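Local coordinates for aminotransferase class-III (Sphaerobacter thermophilus DSM 20745, PDB 6K8H), which is a class-III aminotransferase of the PLP-dependent aminotransferase superfamily, also named an omega-transaminase, at residues L358-T368 against I376-A384; E339-L350 against L421-V430. All coordinates share one frame; numbering follows the deposited sequence.

Contact 1. Residues L358-T368 against I376-A384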
loop_
_atom_site.group_PDB
_atom_site.type_symbol
_atom_site.label_atom_id
_atom_site.label_comp_id
_atom_site.label_asym_id
_atom_site.label_seq_id
_atom_site.Cartn_x
_atom_site.Cartn_y
_atom_site.Cartn_z
ATOM N N LEU B 358 11.786 12.538 -36.465
ATOM C CA LEU B 358 11.245 11.420 -37.227
ATOM C C LEU B 358 11.032 11.805 -38.688
ATOM O O LEU B 358 11.338 11.027 -39.601
ATOM C CB LEU B 358 9.930 10.964 -36.598
ATOM C CG LEU B 358 10.003 10.355 -35.196
ATOM C CD1 LEU B 358 8.603 10.247 -34.594
ATOM C CD2 LEU B 358 10.661 8.978 -35.260
ATOM N N ARG B 359 10.510 12.999 -38.917
ATOM C CA ARG B 359 10.243 13.422 -40.308
ATOM C C ARG B 359 11.560 13.529 -41.080
ATOM O O ARG B 359 11.652 12.978 -42.127
ATOM C CB ARG B 359 9.545 14.779 -40.322
ATOM C CG ARG B 359 9.168 15.243 -41.713
ATOM C CD ARG B 359 8.992 16.747 -41.819
ATOM N NE ARG B 359 10.235 17.464 -41.665
ATOM C CZ ARG B 359 11.180 17.546 -42.592
ATOM N NH1 ARG B 359 11.018 16.982 -43.771
ATOM N NH2 ARG B 359 12.288 18.205 -42.347
ATOM N N GLU B 360 12.555 14.179 -40.497
ATOM C CA GLU B 360 13.864 14.363 -41.171
ATOM C C GLU B 360 14.542 13.013 -41.436
ATOM O O GLU B 360 15.214 12.912 -42.445
ATOM C CB GLU B 360 14.810 15.308 -40.436
ATOM C CG GLU B 360 15.870 15.880 -41.366
ATOM C CD GLU B 360 17.254 16.083 -40.775
ATOM O OE1 GLU B 360 18.188 16.449 -41.523
ATOM O OE2 GLU B 360 17.401 15.878 -39.575
ATOM N N ALA B 361 14.443 12.071 -40.504
ATOM C CA ALA B 361 15.077 10.752 -40.690
ATOM C C ALA B 361 14.264 9.868 -41.651
ATOM O O ALA B 361 14.730 8.808 -41.981
ATOM C CB ALA B 361 15.292 10.074 -39.362
ATOM N N GLY B 362 13.066 10.285 -42.035
ATOM C CA GLY B 362 12.273 9.387 -42.849
ATOM C C GLY B 362 11.756 8.163 -42.122
ATOM O O GLY B 362 11.500 7.137 -42.757
ATOM N N VAL B 363 11.621 8.235 -40.803
ATOM C CA VAL B 363 11.214 7.105 -39.970
ATOM C C VAL B 363 9.748 7.313 -39.617
ATOM O O VAL B 363 9.417 8.334 -38.994
ATOM C CB VAL B 363 12.075 6.993 -38.703
ATOM C CG1 VAL B 363 11.570 5.862 -37.791
ATOM C CG2 VAL B 363 13.551 6.771 -39.081
ATOM N N PRO B 364 8.847 6.400 -39.980
ATOM C CA PRO B 364 7.444 6.559 -39.589
ATOM C C PRO B 364 7.282 6.556 -38.075
ATOM O O PRO B 364 7.938 5.800 -37.356
ATOM C CB PRO B 364 6.757 5.350 -40.232
ATOM C CG PRO B 364 7.653 4.971 -41.380
ATOM C CD PRO B 364 9.041 5.264 -40.901
ATOM N N GLY B 365 6.441 7.451 -37.589
ATOM C CA GLY B 365 6.201 7.502 -36.160
ATOM C C GLY B 365 5.253 8.623 -35.825
ATOM O O GLY B 365 4.821 9.392 -36.689
ATOM N N GLN B 366 4.957 8.721 -34.539
ATOM C CA GLN B 366 4.051 9.743 -34.039
ATOM C C GLN B 366 4.369 9.931 -32.568
ATOM O O GLN B 366 5.081 9.127 -31.960
ATOM C CB GLN B 366 2.583 9.356 -34.252
ATOM C CG GLN B 366 2.228 8.021 -33.613
ATOM C CD GLN B 366 0.862 7.514 -34.006
ATOM O OE1 GLN B 366 -0.140 8.231 -33.893
ATOM N NE2 GLN B 366 0.804 6.255 -34.445
ATOM N N VAL B 367 3.909 11.041 -32.018
ATOM C CA VAL B 367 4.114 11.329 -30.608
ATOM C C VAL B 367 2.777 11.745 -30.027
ATOM O O VAL B 367 2.148 12.689 -30.526
ATOM C CB VAL B 367 5.172 12.418 -30.370
ATOM C CG1 VAL B 367 5.513 12.477 -28.891
ATOM C CG2 VAL B 367 6.427 12.137 -31.192
ATOM N N THR B 368 2.341 11.045 -28.983
ATOM C CA THR B 368 1.155 11.444 -28.241
ATOM C C THR B 368 1.588 12.077 -26.927
ATOM O O THR B 368 2.732 11.928 -26.493
ATOM C CB THR B 368 0.217 10.254 -27.971
ATOM O OG1 THR B 368 0.898 9.241 -27.212
ATOM C CG2 THR B 368 -0.295 9.672 -29.272
ATOM N N ILE B 376 6.453 8.320 -27.348
ATOM C CA ILE B 376 6.957 8.186 -28.715
ATOM C C ILE B 376 6.509 6.844 -29.277
ATOM O O ILE B 376 6.533 5.822 -28.584
ATOM C CB ILE B 376 8.489 8.314 -28.765
ATOM C CG1 ILE B 376 8.963 9.548 -27.991
ATOM C CG2 ILE B 376 8.962 8.380 -30.211
ATOM C CD1 ILE B 376 10.489 9.655 -27.902
ATOM N N HIS B 377 6.083 6.845 -30.533
ATOM C CA HIS B 377 5.649 5.650 -31.235
ATOM C C HIS B 377 6.412 5.556 -32.542
ATOM O O HIS B 377 6.506 6.549 -33.273
ATOM C CB HIS B 377 4.153 5.717 -31.520
ATOM C CG HIS B 377 3.322 6.000 -30.307
ATOM N ND1 HIS B 377 3.012 5.032 -29.375
ATOM C CD2 HIS B 377 2.729 7.140 -29.878
ATOM C CE1 HIS B 377 2.257 5.561 -28.427
ATOM N NE2 HIS B 377 2.078 6.841 -28.704
ATOM N N LEU B 378 6.939 4.369 -32.844
ATOM C CA LEU B 378 7.694 4.148 -34.080
ATOM C C LEU B 378 6.845 3.453 -35.137
ATOM O O LEU B 378 7.308 2.577 -35.878
ATOM C CB LEU B 378 8.980 3.383 -33.788
ATOM C CG LEU B 378 9.823 4.168 -32.777
ATOM C CD1 LEU B 378 11.200 3.556 -32.610
ATOM C CD2 LEU B 378 9.948 5.638 -33.178
ATOM N N HIS B 379 5.570 3.838 -35.191
ATOM C CA HIS B 379 4.628 3.397 -36.205
ATOM C C HIS B 379 3.614 4.517 -36.394
ATOM O O HIS B 379 3.597 5.495 -35.642
ATOM C CB HIS B 379 3.946 2.089 -35.805
ATOM C CG HIS B 379 3.102 2.225 -34.579
ATOM N ND1 HIS B 379 1.867 2.843 -34.593
ATOM C CD2 HIS B 379 3.321 1.846 -33.298
ATOM C CE1 HIS B 379 1.358 2.830 -33.371
ATOM N NE2 HIS B 379 2.222 2.235 -32.566
ATOM N N GLN B 380 2.774 4.377 -37.417
ATOM C CA GLN B 380 1.762 5.379 -37.706
ATOM C C GLN B 380 0.354 4.788 -37.666
ATOM O O GLN B 380 -0.536 5.230 -38.397
ATOM C CB GLN B 380 2.055 6.057 -39.046
ATOM C CG GLN B 380 3.175 7.095 -38.906
ATOM C CD GLN B 380 3.586 7.748 -40.208
ATOM O OE1 GLN B 380 3.505 7.149 -41.280
ATOM N NE2 GLN B 380 4.052 8.989 -40.116
ATOM N N ARG B 381 0.136 3.786 -36.795
ATOM C CA ARG B 381 -1.209 3.254 -36.622
ATOM C C ARG B 381 -2.051 4.191 -35.763
ATOM O O ARG B 381 -1.548 4.759 -34.788
ATOM C CB ARG B 381 -1.166 1.873 -35.977
ATOM C CG ARG B 381 -0.422 0.854 -36.816
ATOM C CD ARG B 381 -0.521 -0.557 -36.236
ATOM N NE ARG B 381 0.160 -0.673 -34.954
ATOM C CZ ARG B 381 1.461 -0.887 -34.821
ATOM N NH1 ARG B 381 2.235 -1.004 -35.899
ATOM N NH2 ARG B 381 1.990 -1.002 -33.609
ATOM N N PRO B 382 -3.330 4.365 -36.104
ATOM C CA PRO B 382 -4.221 5.193 -35.272
ATOM C C PRO B 382 -4.485 4.511 -33.936
ATOM O O PRO B 382 -5.118 3.453 -33.880
ATOM C CB PRO B 382 -5.497 5.301 -36.112
ATOM C CG PRO B 382 -5.473 4.096 -37.016
ATOM C CD PRO B 382 -4.039 3.696 -37.209
ATOM N N LEU B 383 -4.020 5.138 -32.855
ATOM C CA LEU B 383 -4.159 4.559 -31.525
ATOM C C LEU B 383 -5.579 4.663 -30.987
ATOM O O LEU B 383 -5.877 4.075 -29.935
ATOM C CB LEU B 383 -3.174 5.238 -30.578
ATOM C CG LEU B 383 -1.730 4.960 -30.990
ATOM C CD1 LEU B 383 -0.800 6.064 -30.516
ATOM C CD2 LEU B 383 -1.326 3.593 -30.435
ATOM N N ALA B 384 -6.457 5.382 -31.692
ATOM C CA ALA B 384 -7.873 5.408 -31.354
ATOM C C ALA B 384 -8.497 4.023 -31.427
ATOM O O ALA B 384 -9.531 3.783 -30.789
ATOM C CB ALA B 384 -8.610 6.378 -32.285
HETATM O O HOH W 1 8.922 3.319 -37.707
HETATM O O HOH W 2 -2.777 7.845 -33.287
#
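The imidazole of His377 meets Thr368 at its edge, with Thr368 CB in the ring plane, while Leu383 CD1 rests on one face, 3.5 Å above the plane. The contact pairs the strands of a beta hairpin, 366-370 and 373-377, and adds the end of helix 337-361 and the loop after the second strand. The Thr368 hydroxyl is hydrogen-bonded to Gly229 O. The His379 ring lies between Arg381 NH2 on one face and His377 CB on the opposite one; at its edge Arg381 N donates in plane to ND1.

Gln366 and His377 form the antiparallel hydrogen-bonded pair, with Gln366 N to His377 O at 3.0 Å and His377 N to Gln366 O at 2.9 Å. Val367 and Ile376 make a non-hydrogen-bonded pair whose side chains lie on the face away from Gln366 and His377, against helix 337-361.

The Gln366 amide binds the chain that follows the hairpin. CG sits between the backbone N and the carbonyl carbon (chi1 57°), and from there the extended chain carries NE2 to two carbonyls: Arg381 O at 2.8 Å, close to the amide plane, and His379 O at 3.1 Å, where the donor stands above the carbonyl plane. The amide is fixed in rotation, and a water bridges its OE1 to Leu383 N. Gly365 runs beside the same stretch of chain, its CA 3.3 Å from His379 O in a CA-H...O contact. At the helix end, where Gly362 closes a Schellman motif, Leu358 CD2 touches Leu378 CD2 at 4.0 Å, the two side chains crossing at about a right angle.

Contact 2. Residues E339-L350 against L421-V430; sequences EFDRLATLGQQL and LSTPMGVPEV
Glu339 begins the contact, its OE1 lying 3.6 Å from Thr423 CG2. One turn on, Arg342 grips that carboxylate side-on, NH2 to OE1 and NE to OE2, in a salt bridge within the helix that fixes the guanidinium plane. The bend at chi3 (64°) turns the group to the loop, where both acceptors sit at its edge: NH1 to Met425 O at 2.8 Å, nearly straight on to the carbonyl, and NH2 to Thr423 O at 2.8 Å, on a lone pair. Thr423 OG1 bonds to His76 instead. Leu343 sets CD2 4.2 Å from Ser422 O. Leu346 touches with three carbons: CB on Leu421 CD1 at 3.7 Å, CD1 near Met425 O, CD2 against Val427 CG2 and Val430 CG2. Leu421 CD1 lies against the helix backbone, 3.5 Å from Gly347 N. Gln349 OE1 borders Val427 CG2, and Leu350 CB packs on Val430 CG1 while its CD1 slides past Leu421 CD2. Gly426 is the N-cap of helix 427-445, and its N donates to Glu429 OE1, as in half of a capping box. Helix 337-361 thus packs on a type I turn, Ser422 to Met425, and on the first turn of the capped helix 427-445 that follows.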
loop_
_atom_site.group_PDB
_atom_site.type_symbol
_atom_site.label_atom_id
_atom_site.label_comp_id
_atom_site.label_asym_id
_atom_site.label_seq_id
_atom_site.Cartn_x
_atom_site.Cartn_y
_atom_site.Cartn_z
ATOM N N GLU B 339 3.076 26.915 -13.300
ATOM C CA GLU B 339 3.931 25.752 -13.519
ATOM C C GLU B 339 3.288 24.762 -14.480
ATOM O O GLU B 339 3.974 24.189 -15.339
ATOM C CB GLU B 339 4.278 25.090 -12.188
ATOM C CG GLU B 339 5.404 25.818 -11.470
ATOM C CD GLU B 339 6.693 25.838 -12.289
ATOM O OE1 GLU B 339 7.302 24.761 -12.463
ATOM O OE2 GLU B 339 7.085 26.923 -12.778
ATOM N N PHE B 340 1.968 24.561 -14.373
ATOM C CA PHE B 340 1.308 23.692 -15.338
ATOM C C PHE B 340 1.475 24.230 -16.753
ATOM O O PHE B 340 1.781 23.465 -17.679
ATOM C CB PHE B 340 -0.169 23.533 -14.982
ATOM C CG PHE B 340 -0.426 22.518 -13.899
ATOM C CD1 PHE B 340 -0.326 21.165 -14.161
ATOM C CD2 PHE B 340 -0.769 22.922 -12.620
ATOM C CE1 PHE B 340 -0.565 20.223 -13.160
ATOM C CE2 PHE B 340 -1.003 21.996 -11.617
ATOM C CZ PHE B 340 -0.901 20.645 -11.890
ATOM N N ASP B 341 1.317 25.552 -16.930
ATOM C CA ASP B 341 1.493 26.175 -18.245
ATOM C C ASP B 341 2.905 25.960 -18.785
ATOM O O ASP B 341 3.092 25.630 -19.966
ATOM C CB ASP B 341 1.201 27.678 -18.169
ATOM C CG ASP B 341 -0.277 27.991 -17.993
ATOM O OD1 ASP B 341 -1.127 27.077 -18.125
ATOM O OD2 ASP B 341 -0.586 29.175 -17.716
ATOM N N ARG B 342 3.917 26.159 -17.932
ATOM C CA ARG B 342 5.300 25.993 -18.375
ATOM C C ARG B 342 5.588 24.547 -18.772
ATOM O O ARG B 342 6.214 24.290 -19.806
ATOM C CB ARG B 342 6.263 26.454 -17.277
ATOM C CG ARG B 342 7.725 26.443 -17.703
ATOM C CD ARG B 342 8.646 26.977 -16.603
ATOM N NE ARG B 342 8.651 26.150 -15.395
ATOM C CZ ARG B 342 9.430 25.085 -15.230
ATOM N NH1 ARG B 342 10.245 24.715 -16.199
ATOM N NH2 ARG B 342 9.398 24.386 -14.108
ATOM N N LEU B 343 5.154 23.589 -17.950
ATOM C CA LEU B 343 5.334 22.176 -18.285
ATOM C C LEU B 343 4.632 21.819 -19.589
ATOM O O LEU B 343 5.149 21.024 -20.381
ATOM C CB LEU B 343 4.820 21.286 -17.158
ATOM C CG LEU B 343 5.569 21.355 -15.827
ATOM C CD1 LEU B 343 4.800 20.581 -14.784
ATOM C CD2 LEU B 343 6.997 20.845 -15.952
ATOM N N ALA B 344 3.448 22.383 -19.827
ATOM C CA ALA B 344 2.736 22.048 -21.056
ATOM C C ALA B 344 3.460 22.610 -22.271
ATOM O O ALA B 344 3.548 21.950 -23.314
ATOM C CB ALA B 344 1.300 22.567 -20.981
ATOM N N THR B 345 4.005 23.820 -22.151
ATOM C CA THR B 345 4.777 24.380 -23.253
ATOM C C THR B 345 6.020 23.542 -23.519
ATOM O O THR B 345 6.327 23.210 -24.671
ATOM C CB THR B 345 5.138 25.827 -22.951
ATOM O OG1 THR B 345 3.928 26.593 -22.897
ATOM C CG2 THR B 345 6.054 26.373 -24.033
ATOM N N LEU B 346 6.744 23.176 -22.455
ATOM C CA LEU B 346 7.928 22.345 -22.637
ATOM C C LEU B 346 7.569 20.995 -23.252
ATOM O O LEU B 346 8.309 20.469 -24.096
ATOM C CB LEU B 346 8.636 22.148 -21.297
ATOM C CG LEU B 346 9.429 23.340 -20.745
ATOM C CD1 LEU B 346 9.942 23.033 -19.337
ATOM C CD2 LEU B 346 10.573 23.710 -21.682
ATOM N N GLY B 347 6.431 20.422 -22.850
ATOM C CA GLY B 347 6.017 19.148 -23.415
ATOM C C GLY B 347 5.682 19.260 -24.887
ATOM O O GLY B 347 6.075 18.406 -25.691
ATOM N N GLN B 348 4.966 20.322 -25.264
ATOM C CA GLN B 348 4.692 20.558 -26.678
ATOM C C GLN B 348 5.988 20.711 -27.473
ATOM O O GLN B 348 6.109 20.177 -28.580
ATOM C CB GLN B 348 3.796 21.788 -26.845
ATOM C CG GLN B 348 3.135 21.870 -28.207
ATOM C CD GLN B 348 4.093 22.328 -29.299
ATOM O OE1 GLN B 348 5.010 23.125 -29.046
ATOM N NE2 GLN B 348 3.890 21.824 -30.519
ATOM N N GLN B 349 6.957 21.462 -26.935
ATOM C CA GLN B 349 8.238 21.633 -27.619
ATOM C C GLN B 349 8.970 20.305 -27.798
ATOM O O GLN B 349 9.530 20.030 -28.871
ATOM C CB GLN B 349 9.102 22.634 -26.850
ATOM C CG GLN B 349 8.601 24.064 -26.982
ATOM C CD GLN B 349 9.488 25.064 -26.274
ATOM O OE1 GLN B 349 9.738 24.949 -25.073
ATOM N NE2 GLN B 349 9.978 26.052 -27.017
ATOM N N LEU B 350 8.991 19.473 -26.751
ATOM C CA LEU B 350 9.623 18.163 -26.874
ATOM C C LEU B 350 8.924 17.328 -27.942
ATOM O O LEU B 350 9.578 16.737 -28.812
ATOM C CB LEU B 350 9.616 17.434 -25.520
ATOM C CG LEU B 350 10.408 16.118 -25.444
ATOM C CD1 LEU B 350 11.085 15.941 -24.095
ATOM C CD2 LEU B 350 9.519 14.904 -25.730
ATOM N N LEU B 421 8.127 14.972 -17.984
ATOM C CA LEU B 421 9.000 16.054 -17.552
ATOM C C LEU B 421 8.940 16.269 -16.036
ATOM O O LEU B 421 8.001 15.864 -15.352
ATOM C CB LEU B 421 8.628 17.355 -18.263
ATOM C CG LEU B 421 8.358 17.309 -19.759
ATOM C CD1 LEU B 421 7.873 18.676 -20.241
ATOM C CD2 LEU B 421 9.628 16.911 -20.491
ATOM N N SER B 422 9.978 16.921 -15.519
ATOM C CA SER B 422 10.021 17.382 -14.141
ATOM C C SER B 422 10.270 18.891 -14.110
ATOM O O SER B 422 10.824 19.473 -15.052
ATOM C CB SER B 422 11.097 16.628 -13.355
ATOM O OG SER B 422 12.392 16.900 -13.877
ATOM N N THR B 423 9.845 19.522 -13.013
ATOM C CA THR B 423 9.949 20.974 -12.913
ATOM C C THR B 423 11.382 21.520 -12.948
ATOM O O THR B 423 11.540 22.687 -13.346
ATOM C CB THR B 423 9.245 21.483 -11.641
ATOM O OG1 THR B 423 9.810 20.856 -10.489
ATOM C CG2 THR B 423 7.736 21.224 -11.698
ATOM N N PRO B 424 12.443 20.789 -12.569
ATOM C CA PRO B 424 13.794 21.331 -12.798
ATOM C C PRO B 424 14.147 21.475 -14.266
ATOM O O PRO B 424 15.179 22.085 -14.577
ATOM C CB PRO B 424 14.712 20.310 -12.102
ATOM C CG PRO B 424 13.856 19.672 -11.089
ATOM C CD PRO B 424 12.504 19.574 -11.728
ATOM N N MET B 425 13.342 20.936 -15.178
ATOM C CA MET B 425 13.688 20.975 -16.590
ATOM C C MET B 425 13.341 22.310 -17.225
ATOM O O MET B 425 12.396 22.997 -16.824
ATOM C CB MET B 425 12.975 19.863 -17.364
ATOM C CG MET B 425 13.534 18.492 -17.106
ATOM S SD MET B 425 12.621 17.208 -17.990
ATOM C CE MET B 425 13.525 15.769 -17.421
ATOM N N GLY B 426 14.122 22.660 -18.240
ATOM C CA GLY B 426 13.836 23.782 -19.102
ATOM C C GLY B 426 14.103 23.436 -20.553
ATOM O O GLY B 426 14.207 22.258 -20.921
ATOM N N VAL B 427 14.193 24.467 -21.395
ATOM C CA VAL B 427 14.518 24.236 -22.805
ATOM C C VAL B 427 15.814 23.453 -22.986
ATOM O O VAL B 427 15.861 22.581 -23.872
ATOM C CB VAL B 427 14.508 25.577 -23.568
ATOM C CG1 VAL B 427 15.174 25.440 -24.923
ATOM C CG2 VAL B 427 13.077 26.065 -23.710
ATOM N N PRO B 428 16.898 23.708 -22.229
ATOM C CA PRO B 428 18.116 22.900 -22.452
ATOM C C PRO B 428 17.895 21.401 -22.285
ATOM O O PRO B 428 18.434 20.612 -23.069
ATOM C CB PRO B 428 19.088 23.456 -21.405
ATOM C CG PRO B 428 18.653 24.877 -21.214
ATOM C CD PRO B 428 17.151 24.806 -21.265
ATOM N N GLU B 429 17.117 20.976 -21.289
ATOM C CA GLU B 429 16.868 19.544 -21.124
ATOM C C GLU B 429 16.034 18.986 -22.273
ATOM O O GLU B 429 16.273 17.863 -22.725
ATOM C CB GLU B 429 16.183 19.277 -19.782
ATOM C CG GLU B 429 17.118 19.363 -18.570
ATOM C CD GLU B 429 17.531 20.796 -18.243
ATOM O OE1 GLU B 429 16.787 21.739 -18.606
ATOM O OE2 GLU B 429 18.600 20.976 -17.629
ATOM N N VAL B 430 15.051 19.753 -22.756
ATOM C CA VAL B 430 14.224 19.320 -23.885
ATOM C C VAL B 430 15.074 19.162 -25.144
ATOM O O VAL B 430 14.965 18.170 -25.877
ATOM C CB VAL B 430 13.067 20.317 -24.099
ATOM C CG1 VAL B 430 12.352 20.039 -25.414
ATOM C CG2 VAL B 430 12.083 20.253 -22.934
#

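From the N terminus, helix 337-361 supplies the first segment of both contacts. Its early turns, 339-350, enter contact 2, and its last turn, with the strand start that follows, enters contact 1. The hairpin then closes contact 1 over only seven intervening residues. The chain continues through helix 393-408 and strand 418-420 before 421-430 returns to the helix, closing contact 2 over 70 residues. Contact 1 is thus nested inside the larger loop, without crossing. Their centres lie 21 Å apart, with nearest atoms about 6 Å apart. Helix 427-445 links them further: it starts in contact 2, and its Phe437 meets Leu358 while Phe433 meets Ile376.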